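Side-chain contacts in putative secreted protein (Pseudomonas aeruginosa, PDB 3NPD), which is of unknown function but is probably a secreted, quorum-sensing-regulated virulence factor of Pseudomonas: residues Pro25-Ile28 against Ile32-Gln35; Ser67-Ser72 against Tyr91-Tyr96; Lys11-Val16 against Arg80-Arg85. All blocks are in the same frame, centred on the assembly; numbering follows the deposited sequence.

Contact 1: Pro25-Ile28 against Ile32-Gln35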
loop_
_atom_site.group_PDB
_atom_site.type_symbol
_atom_site.label_atom_id
_atom_site.label_comp_id
_atom_site.label_asym_id
_atom_site.label_seq_id
_atom_site.Cartn_x
_atom_site.Cartn_y
_atom_site.Cartn_z
ATOM N N PRO A 25 10.564 -9.578 3.562
ATOM C CA PRO A 25 9.515 -10.103 2.693
ATOM C C PRO A 25 8.915 -11.419 3.145
ATOM O O PRO A 25 9.606 -12.274 3.735
ATOM C CB PRO A 25 10.216 -10.284 1.356
ATOM C CG PRO A 25 11.616 -10.590 1.740
ATOM C CD PRO A 25 11.894 -9.749 2.963
ATOM N N ARG A 26 7.614 -11.566 2.889
ATOM C CA ARG A 26 6.936 -12.840 3.154
ATOM C C ARG A 26 5.841 -13.072 2.132
ATOM O O ARG A 26 5.289 -12.139 1.592
ATOM C CB ARG A 26 6.393 -12.910 4.577
ATOM C CG ARG A 26 5.395 -11.894 4.948
ATOM C CD ARG A 26 4.809 -12.151 6.363
ATOM N NE ARG A 26 4.245 -10.880 6.786
ATOM C CZ ARG A 26 4.588 -10.146 7.852
ATOM N NH1 ARG A 26 5.444 -10.579 8.778
ATOM N NH2 ARG A 26 3.986 -8.962 8.035
ATOM N N ALA A 27 5.533 -14.344 1.896
ATOM C CA ALA A 27 4.521 -14.707 0.922
ATOM C C ALA A 27 3.127 -14.473 1.506
ATOM O O ALA A 27 2.812 -14.932 2.636
ATOM C CB ALA A 27 4.701 -16.151 0.457
ATOM N N ILE A 28 2.316 -13.737 0.743
ATOM C CA ILE A 28 0.869 -13.595 0.988
ATOM C C ILE A 28 0.203 -14.872 0.468
ATOM O O ILE A 28 -0.679 -15.433 1.094
ATOM C CB ILE A 28 0.276 -12.340 0.284
ATOM C CG1 ILE A 28 0.774 -11.031 0.938
ATOM C CG2 ILE A 28 -1.281 -12.344 0.272
ATOM C CD1 ILE A 28 0.597 -10.926 2.478
ATOM N N ILE A 32 2.124 -13.717 -4.629
ATOM C CA ILE A 32 2.347 -12.371 -4.111
ATOM C C ILE A 32 3.273 -12.395 -2.902
ATOM O O ILE A 32 2.987 -13.084 -1.922
ATOM C CB ILE A 32 1.018 -11.690 -3.751
ATOM C CG1 ILE A 32 0.120 -11.506 -4.981
ATOM C CG2 ILE A 32 1.245 -10.319 -3.145
ATOM C CD1 ILE A 32 -1.296 -11.203 -4.627
ATOM N N LEU A 33 4.341 -11.586 -2.959
ATOM C CA LEU A 33 5.230 -11.322 -1.816
ATOM C C LEU A 33 4.911 -9.951 -1.248
ATOM O O LEU A 33 4.889 -8.950 -1.975
ATOM C CB LEU A 33 6.735 -11.346 -2.158
ATOM C CG LEU A 33 7.541 -12.583 -2.419
ATOM C CD1 LEU A 33 8.972 -12.150 -2.693
ATOM C CD2 LEU A 33 7.464 -13.527 -1.203
ATOM N N ASP A 34 4.652 -9.926 0.044
ATOM C CA ASP A 34 4.581 -8.676 0.789
ATOM C C ASP A 34 6.043 -8.230 1.055
ATOM O O ASP A 34 6.775 -8.856 1.844
ATOM C CB ASP A 34 3.798 -8.892 2.082
ATOM C CG ASP A 34 3.616 -7.616 2.902
ATOM O OD1 ASP A 34 4.201 -6.540 2.601
ATOM O OD2 ASP A 34 2.882 -7.726 3.904
ATOM N N GLN A 35 6.448 -7.125 0.457
ATOM C CA GLN A 35 7.836 -6.616 0.564
ATOM C C GLN A 35 7.992 -5.532 1.606
ATOM O O GLN A 35 9.068 -4.961 1.723
ATOM C CB GLN A 35 8.341 -6.121 -0.786
ATOM C CG GLN A 35 8.214 -7.141 -1.879
ATOM C CD GLN A 35 8.577 -6.560 -3.213
ATOM O OE1 GLN A 35 8.056 -5.526 -3.602
ATOM N NE2 GLN A 35 9.420 -7.227 -3.926
HETATM O O HOH W 1 1.984 -10.065 5.277
#

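Contact 2: Ser67-Ser72 against Tyr91-Tyr96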
loop_
_atom_site.group_PDB
_atom_site.type_symbol
_atom_site.label_atom_id
_atom_site.label_comp_id
_atom_site.label_asym_id
_atom_site.label_seq_id
_atom_site.Cartn_x
_atom_site.Cartn_y
_atom_site.Cartn_z
ATOM N N SER A 67 -11.249 -2.223 -5.884
ATOM C CA SER A 67 -12.419 -2.366 -5.020
ATOM C C SER A 67 -12.122 -3.319 -3.848
ATOM O O SER A 67 -12.480 -3.037 -2.714
ATOM C CB SER A 67 -13.651 -2.828 -5.834
ATOM O OG SER A 67 -14.778 -2.975 -4.993
ATOM N N GLN A 68 -11.442 -4.416 -4.139
ATOM C CA GLN A 68 -11.054 -5.387 -3.095
ATOM C C GLN A 68 -10.041 -4.803 -2.121
ATOM O O GLN A 68 -10.152 -5.015 -0.906
ATOM C CB GLN A 68 -10.473 -6.633 -3.693
ATOM C CG GLN A 68 -11.466 -7.419 -4.475
ATOM C CD GLN A 68 -10.816 -8.643 -5.136
ATOM O OE1 GLN A 68 -10.323 -9.527 -4.439
ATOM N NE2 GLN A 68 -10.808 -8.684 -6.480
ATOM N N LEU A 69 -9.037 -4.122 -2.659
ATOM C CA LEU A 69 -8.069 -3.376 -1.825
ATOM C C LEU A 69 -8.754 -2.350 -0.944
ATOM O O LEU A 69 -8.473 -2.293 0.238
ATOM C CB LEU A 69 -6.971 -2.709 -2.633
ATOM C CG LEU A 69 -5.952 -3.634 -3.283
ATOM C CD1 LEU A 69 -5.109 -2.852 -4.251
ATOM C CD2 LEU A 69 -5.045 -4.360 -2.237
ATOM N N GLY A 70 -9.651 -1.579 -1.517
ATOM C CA GLY A 70 -10.441 -0.540 -0.789
ATOM C C GLY A 70 -11.240 -1.130 0.346
ATOM O O GLY A 70 -11.224 -0.580 1.449
ATOM N N ASP A 71 -11.940 -2.241 0.075
ATOM C CA ASP A 71 -12.750 -2.948 1.094
ATOM C C ASP A 71 -11.874 -3.288 2.297
ATOM O O ASP A 71 -12.265 -3.041 3.453
ATOM C CB ASP A 71 -13.366 -4.261 0.558
ATOM C CG ASP A 71 -14.534 -4.059 -0.430
ATOM O OD1 ASP A 71 -15.200 -2.991 -0.418
ATOM O OD2 ASP A 71 -14.806 -5.023 -1.213
ATOM N N SER A 72 -10.675 -3.815 2.016
ATOM C CA SER A 72 -9.698 -4.210 3.037
ATOM C C SER A 72 -9.173 -2.989 3.828
ATOM O O SER A 72 -9.230 -2.970 5.067
ATOM C CB SER A 72 -8.542 -4.961 2.350
ATOM O OG SER A 72 -7.566 -5.441 3.259
ATOM N N TYR A 91 -0.827 1.056 -2.375
ATOM C CA TYR A 91 -0.376 -0.295 -2.718
ATOM C C TYR A 91 0.356 -0.194 -4.021
ATOM O O TYR A 91 -0.220 0.218 -5.031
ATOM C CB TYR A 91 -1.536 -1.282 -2.870
ATOM C CG TYR A 91 -2.066 -1.581 -1.547
ATOM C CD1 TYR A 91 -1.480 -2.598 -0.777
ATOM C CD2 TYR A 91 -3.040 -0.788 -0.974
ATOM C CE1 TYR A 91 -1.871 -2.841 0.511
ATOM C CE2 TYR A 91 -3.466 -1.033 0.325
ATOM C CZ TYR A 91 -2.885 -2.078 1.062
ATOM O OH TYR A 91 -3.287 -2.359 2.346
ATOM N N SER A 92 1.628 -0.595 -4.019
ATOM C CA SER A 92 2.463 -0.617 -5.216
ATOM C C SER A 92 2.833 -2.048 -5.525
ATOM O O SER A 92 3.651 -2.665 -4.834
ATOM C CB SER A 92 3.696 0.289 -5.037
ATOM O OG SER A 92 4.594 0.149 -6.121
ATOM N N PHE A 93 2.215 -2.576 -6.572
ATOM C CA PHE A 93 2.502 -3.944 -7.062
ATOM C C PHE A 93 3.399 -3.858 -8.263
ATOM O O PHE A 93 3.139 -3.080 -9.209
ATOM C CB PHE A 93 1.224 -4.642 -7.495
ATOM C CG PHE A 93 0.254 -4.928 -6.393
ATOM C CD1 PHE A 93 -0.710 -3.970 -6.021
ATOM C CD2 PHE A 93 0.242 -6.177 -5.742
ATOM C CE1 PHE A 93 -1.627 -4.256 -5.000
ATOM C CE2 PHE A 93 -0.676 -6.439 -4.722
ATOM C CZ PHE A 93 -1.590 -5.484 -4.357
ATOM N N THR A 94 4.466 -4.650 -8.259
ATOM C CA THR A 94 5.397 -4.762 -9.383
ATOM C C THR A 94 5.593 -6.244 -9.733
ATOM O O THR A 94 5.306 -7.111 -8.927
ATOM C CB THR A 94 6.725 -4.066 -9.038
ATOM O OG1 THR A 94 7.330 -4.727 -7.929
ATOM C CG2 THR A 94 6.475 -2.553 -8.725
ATOM N N GLU A 95 6.093 -6.519 -10.922
ATOM C CA GLU A 95 6.371 -7.876 -11.366
ATOM C C GLU A 95 7.516 -8.503 -10.573
ATOM O O GLU A 95 8.528 -7.860 -10.332
ATOM C CB GLU A 95 6.754 -7.869 -12.855
ATOM C CG GLU A 95 5.564 -7.884 -13.781
ATOM C CD GLU A 95 5.125 -9.297 -14.098
ATOM O OE1 GLU A 95 5.057 -10.132 -13.158
ATOM O OE2 GLU A 95 4.837 -9.549 -15.288
ATOM N N TYR A 96 7.363 -9.759 -10.201
ATOM C CA TYR A 96 8.408 -10.466 -9.463
ATOM C C TYR A 96 9.730 -10.511 -10.234
ATOM O O TYR A 96 10.745 -10.214 -9.665
ATOM C CB TYR A 96 7.919 -11.860 -9.138
ATOM C CG TYR A 96 8.937 -12.697 -8.430
ATOM C CD1 TYR A 96 9.372 -12.348 -7.160
ATOM C CD2 TYR A 96 9.484 -13.837 -9.020
ATOM C CE1 TYR A 96 10.301 -13.096 -6.470
ATOM C CE2 TYR A 96 10.397 -14.633 -8.315
ATOM C CZ TYR A 96 10.847 -14.234 -7.067
ATOM O OH TYR A 96 11.783 -14.997 -6.434
#

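Contact 3: Lys11-Val16 against Arg80-Arg85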
loop_
_atom_site.group_PDB
_atom_site.type_symbol
_atom_site.label_atom_id
_atom_site.label_comp_id
_atom_site.label_asym_id
_atom_site.label_seq_id
_atom_site.Cartn_x
_atom_site.Cartn_y
_atom_site.Cartn_z
ATOM N N LYS A 11 6.843 11.156 9.742
ATOM C CA LYS A 11 7.538 10.452 10.845
ATOM C C LYS A 11 6.652 9.446 11.587
ATOM O O LYS A 11 7.112 8.366 11.927
ATOM C CB LYS A 11 8.174 11.439 11.826
ATOM C CG LYS A 11 9.326 12.199 11.188
ATOM C CD LYS A 11 10.592 11.328 11.224
ATOM C CE LYS A 11 11.388 11.414 9.978
ATOM N NZ LYS A 11 12.614 10.576 10.181
HETATM N N MSE A 12 5.405 9.804 11.822
HETATM C CA MSE A 12 4.403 8.898 12.411
HETATM C C MSE A 12 4.151 7.707 11.483
HETATM O O MSE A 12 4.090 6.557 11.939
HETATM C CB MSE A 12 3.101 9.650 12.705
HETATM C CG MSE A 12 3.334 10.797 13.729
HETATM SE SE MSE A 12 1.920 12.060 13.799
HETATM C CE MSE A 12 0.392 10.872 14.036
ATOM N N LEU A 13 3.999 7.981 10.185
ATOM C CA LEU A 13 3.848 6.924 9.188
ATOM C C LEU A 13 5.086 6.008 9.112
ATOM O O LEU A 13 4.940 4.815 8.959
ATOM C CB LEU A 13 3.522 7.504 7.817
ATOM C CG LEU A 13 2.168 8.240 7.710
ATOM C CD1 LEU A 13 2.025 8.815 6.276
ATOM C CD2 LEU A 13 1.003 7.329 8.097
ATOM N N GLU A 14 6.285 6.573 9.243
ATOM C CA GLU A 14 7.534 5.788 9.275
ATOM C C GLU A 14 7.551 4.800 10.448
ATOM O O GLU A 14 8.008 3.665 10.289
ATOM C CB GLU A 14 8.774 6.709 9.347
ATOM C CG GLU A 14 9.142 7.241 7.983
ATOM C CD GLU A 14 10.267 8.240 7.963
ATOM O OE1 GLU A 14 10.950 8.424 8.999
ATOM O OE2 GLU A 14 10.463 8.834 6.879
ATOM N N LYS A 15 7.008 5.198 11.605
ATOM C CA LYS A 15 6.919 4.272 12.742
ATOM C C LYS A 15 6.048 3.092 12.347
ATOM O O LYS A 15 6.410 1.954 12.614
ATOM C CB LYS A 15 6.326 4.879 14.041
ATOM C CG LYS A 15 7.118 5.975 14.688
ATOM C CD LYS A 15 6.708 6.107 16.190
ATOM N N VAL A 16 4.867 3.376 11.768
ATOM C CA VAL A 16 3.977 2.302 11.270
ATOM C C VAL A 16 4.671 1.440 10.201
ATOM O O VAL A 16 4.572 0.230 10.223
ATOM C CB VAL A 16 2.631 2.845 10.762
ATOM C CG1 VAL A 16 1.759 1.745 10.167
ATOM C CG2 VAL A 16 1.880 3.525 11.951
ATOM N N ARG A 80 -7.561 3.177 9.123
ATOM C CA ARG A 80 -8.569 4.216 9.233
ATOM C C ARG A 80 -8.045 5.374 10.115
ATOM O O ARG A 80 -8.299 6.531 9.813
ATOM C CB ARG A 80 -9.866 3.666 9.794
ATOM C CG ARG A 80 -10.698 2.837 8.796
ATOM C CD ARG A 80 -11.982 2.345 9.509
ATOM N NE ARG A 80 -12.991 3.396 9.715
ATOM C CZ ARG A 80 -13.779 3.946 8.771
ATOM N NH1 ARG A 80 -13.690 3.604 7.473
ATOM N NH2 ARG A 80 -14.666 4.880 9.130
ATOM N N GLN A 81 -7.304 5.038 11.177
ATOM C CA GLN A 81 -6.699 6.062 12.044
ATOM C C GLN A 81 -5.703 6.931 11.273
ATOM O O GLN A 81 -5.584 8.128 11.555
ATOM C CB GLN A 81 -6.004 5.453 13.249
ATOM C CG GLN A 81 -6.933 4.798 14.195
ATOM C CD GLN A 81 -6.259 3.943 15.247
ATOM O OE1 GLN A 81 -5.041 3.837 15.314
ATOM N NE2 GLN A 81 -7.078 3.312 16.077
ATOM N N LEU A 82 -4.946 6.303 10.361
ATOM C CA LEU A 82 -3.999 7.046 9.555
ATOM C C LEU A 82 -4.707 7.970 8.545
ATOM O O LEU A 82 -4.355 9.143 8.397
ATOM C CB LEU A 82 -2.996 6.091 8.877
ATOM C CG LEU A 82 -2.220 5.174 9.832
ATOM C CD1 LEU A 82 -1.237 4.341 8.991
ATOM C CD2 LEU A 82 -1.475 5.943 10.938
ATOM N N LEU A 83 -5.692 7.412 7.862
ATOM C CA LEU A 83 -6.484 8.171 6.898
ATOM C C LEU A 83 -7.196 9.332 7.614
ATOM O O LEU A 83 -7.267 10.437 7.066
ATOM C CB LEU A 83 -7.462 7.258 6.129
ATOM C CG LEU A 83 -6.871 6.626 4.863
ATOM C CD1 LEU A 83 -5.501 6.022 5.071
ATOM C CD2 LEU A 83 -7.839 5.601 4.281
ATOM N N ALA A 84 -7.622 9.107 8.864
ATOM C CA ALA A 84 -8.264 10.140 9.681
ATOM C C ALA A 84 -7.331 11.293 10.086
ATOM O O ALA A 84 -7.769 12.307 10.597
ATOM C CB ALA A 84 -8.927 9.498 10.955
ATOM N N ARG A 85 -6.030 11.124 9.863
ATOM C CA ARG A 85 -4.999 12.122 10.141
ATOM C C ARG A 85 -4.380 12.724 8.879
ATOM O O ARG A 85 -3.430 13.514 8.992
ATOM C CB ARG A 85 -3.907 11.537 11.065
ATOM C CG ARG A 85 -4.457 11.253 12.483
ATOM C CD ARG A 85 -3.482 10.331 13.291
ATOM N NE ARG A 85 -3.933 10.263 14.683
ATOM C CZ ARG A 85 -4.987 9.575 15.138
ATOM N NH1 ARG A 85 -5.745 8.850 14.305
ATOM N NH2 ARG A 85 -5.303 9.613 16.446
#

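Contact 1: Pro25-Ile28 against Ile32-Gln35
The flat guanidinium of Arg-26 stands oblique to the carboxylate of Asp-34 and at a distance from it, and a water joins them. This water lies at the guanidinium edge, in its plane, where it accepts from Arg-26 NE at 2.8 Å, and it donates to Asp-34 OD2 at 2.9 Å. The charged ends themselves stay apart, with Arg-26 NH2 4.5 Å from Asp-34 OD2, too far for a salt bridge, so any attraction between them is probably mild. Asp-34 has CG anti to the backbone N (chi1 -177°), which carries OD2 to the shared water. The other carboxylate oxygen, OD1, takes hydrogen bonds from Asn-46 ND2 and the backbone N of Gly-36, which leaves this buried acid well supplied with donors and fixes its rotation.

Both residues belong to a short beta hairpin, in which strand 26-27 forms one border of the mixed sheet and strand 32-40 lies next to it. Arg-26 and Asp-34 make an antiparallel hydrogen-bonded pair: Arg-26 N reaches Asp-34 O at 3.0 Å, and Asp-34 N returns to Arg-26 O at 2.8 Å. Nearer the turn, Ile-28 N donates to Ile-32 O at 2.8 Å. Ile-28 CD1 meets Asp-34 CB at 3.8 Å, the two side chains crossing at a slant. The branched Ile-28 also packs its CB on Ile-32 CG2 next to the turn. On the face of the sheet opposite Arg-26 and Asp-34, the small Ala-27 leaves the backbone accessible to Leu-33, whose CD2 lies 3.7 Å from Ala-27 N.

Contact 2: Ser67-Ser72 against Tyr91-Tyr96
Leu-69 meets two aromatic rings with its two methyl groups, one over a face and the other at an edge. Its CD2 sits above the centre of the Tyr-91 ring, 4.1 Å from the centroid and only 9° off the ring normal, which makes a well-centred CH-pi contact. The leucine and the tyrosine side chain lie at a slant to each other, and CD1 extends the contact to Tyr-91 CB at 4.1 Å. Phe-93 comes from the direction opposite to Leu-69 and offers its rim: Leu-69 CD1 lies at the ring edge, near the plane of the ring, 3.8 Å from Phe-93 CE1. The two rings are turned only modestly against each other but set apart, so the fork of a leucine suits this place, one methyl meeting a face and the other an edge. Both aromatics are buried, and Tyr-91 gives the leucine a broad face to rest on. Tyr-91 and Phe-93, two apart on the strand, direct their side chains to the same side of the sheet, toward the helix.

The contact thus lays helix 62-74 against strand 88-95. Leu-69 also touches Glu-105 and Phe-107 of strand 101-107, while Tyr-91 packs on Asn-46 and Leu-48 of strand 43-50 and Phe-93 reaches Met-58 of helix 52-60.

Contact 3: Lys11-Val16 against Arg80-Arg85
With CG anti to the carbonyl carbon (chi1 -56°) and an extended second torsion, Leu-82 of helix 77-83 brings its methyl groups against Leu-13 and Val-16 of helix 4-21. Leu-13 has much the same shape, and its CD2 comes to 3.8 Å from Leu-82 CD1 and 4.0 Å from Leu-82 CD2. The two leucines run past each other in opposite directions, so that they meet flank to flank. Val-16, one turn further along its helix, reaches Leu-82 tip to tip: its CG1, anti to the backbone N at chi1 176°, stands 4.1 Å from Leu-82 CD1. A single leucine methyl therefore touches both a leucine and a valine, and the short, branched valine fits against the tip of the longer chain.

This is apolar packing between two helices far apart in sequence, continued onto the sheet: Leu-82 and Val-16 both touch Leu-44 of strand 43-50, and Leu-13 touches Val-39 of strand 32-40. Toward the exposed margin, Met-12, modelled as selenomethionine, bends at chi3 and brings its CE methyl to 4.0 Å from Arg-85 CD. The two chains cross at about a right angle. Arg-85 itself is extended from CG to NE, and the turn at chi4 (75°) points NH1 at Gln-81 O, to which it donates at 2.8 Å with the acceptor in the guanidinium plane. That bond restrains the guanidinium, and the arginine side chain also lies close to a bound 3-cyclohexyl-1-propylsulfonic acid, probably from the crystallisation liquor.

How the contacts relate
All three contacts belong to one small fold of helices on a mixed five-stranded sheet. Contact 1 closes the hairpin at one border of the sheet, and contact 2 sets helix 62-74 against strand 88-95; their centres are about 12 Å apart, and they touch where Leu-33 CD1 packs on Tyr-96 CE1 at 4.1 Å. Contact 3 pairs helices 4-21 and 77-83, with its centre about 22 Å from that of contact 1 and about 19 Å from that of contact 2. Along the chain contact 1 lies wholly between the two segments of contact 3, whereas contacts 2 and 3 alternate. Early and late parts of the sequence are thereby interlocked in a single compact unit.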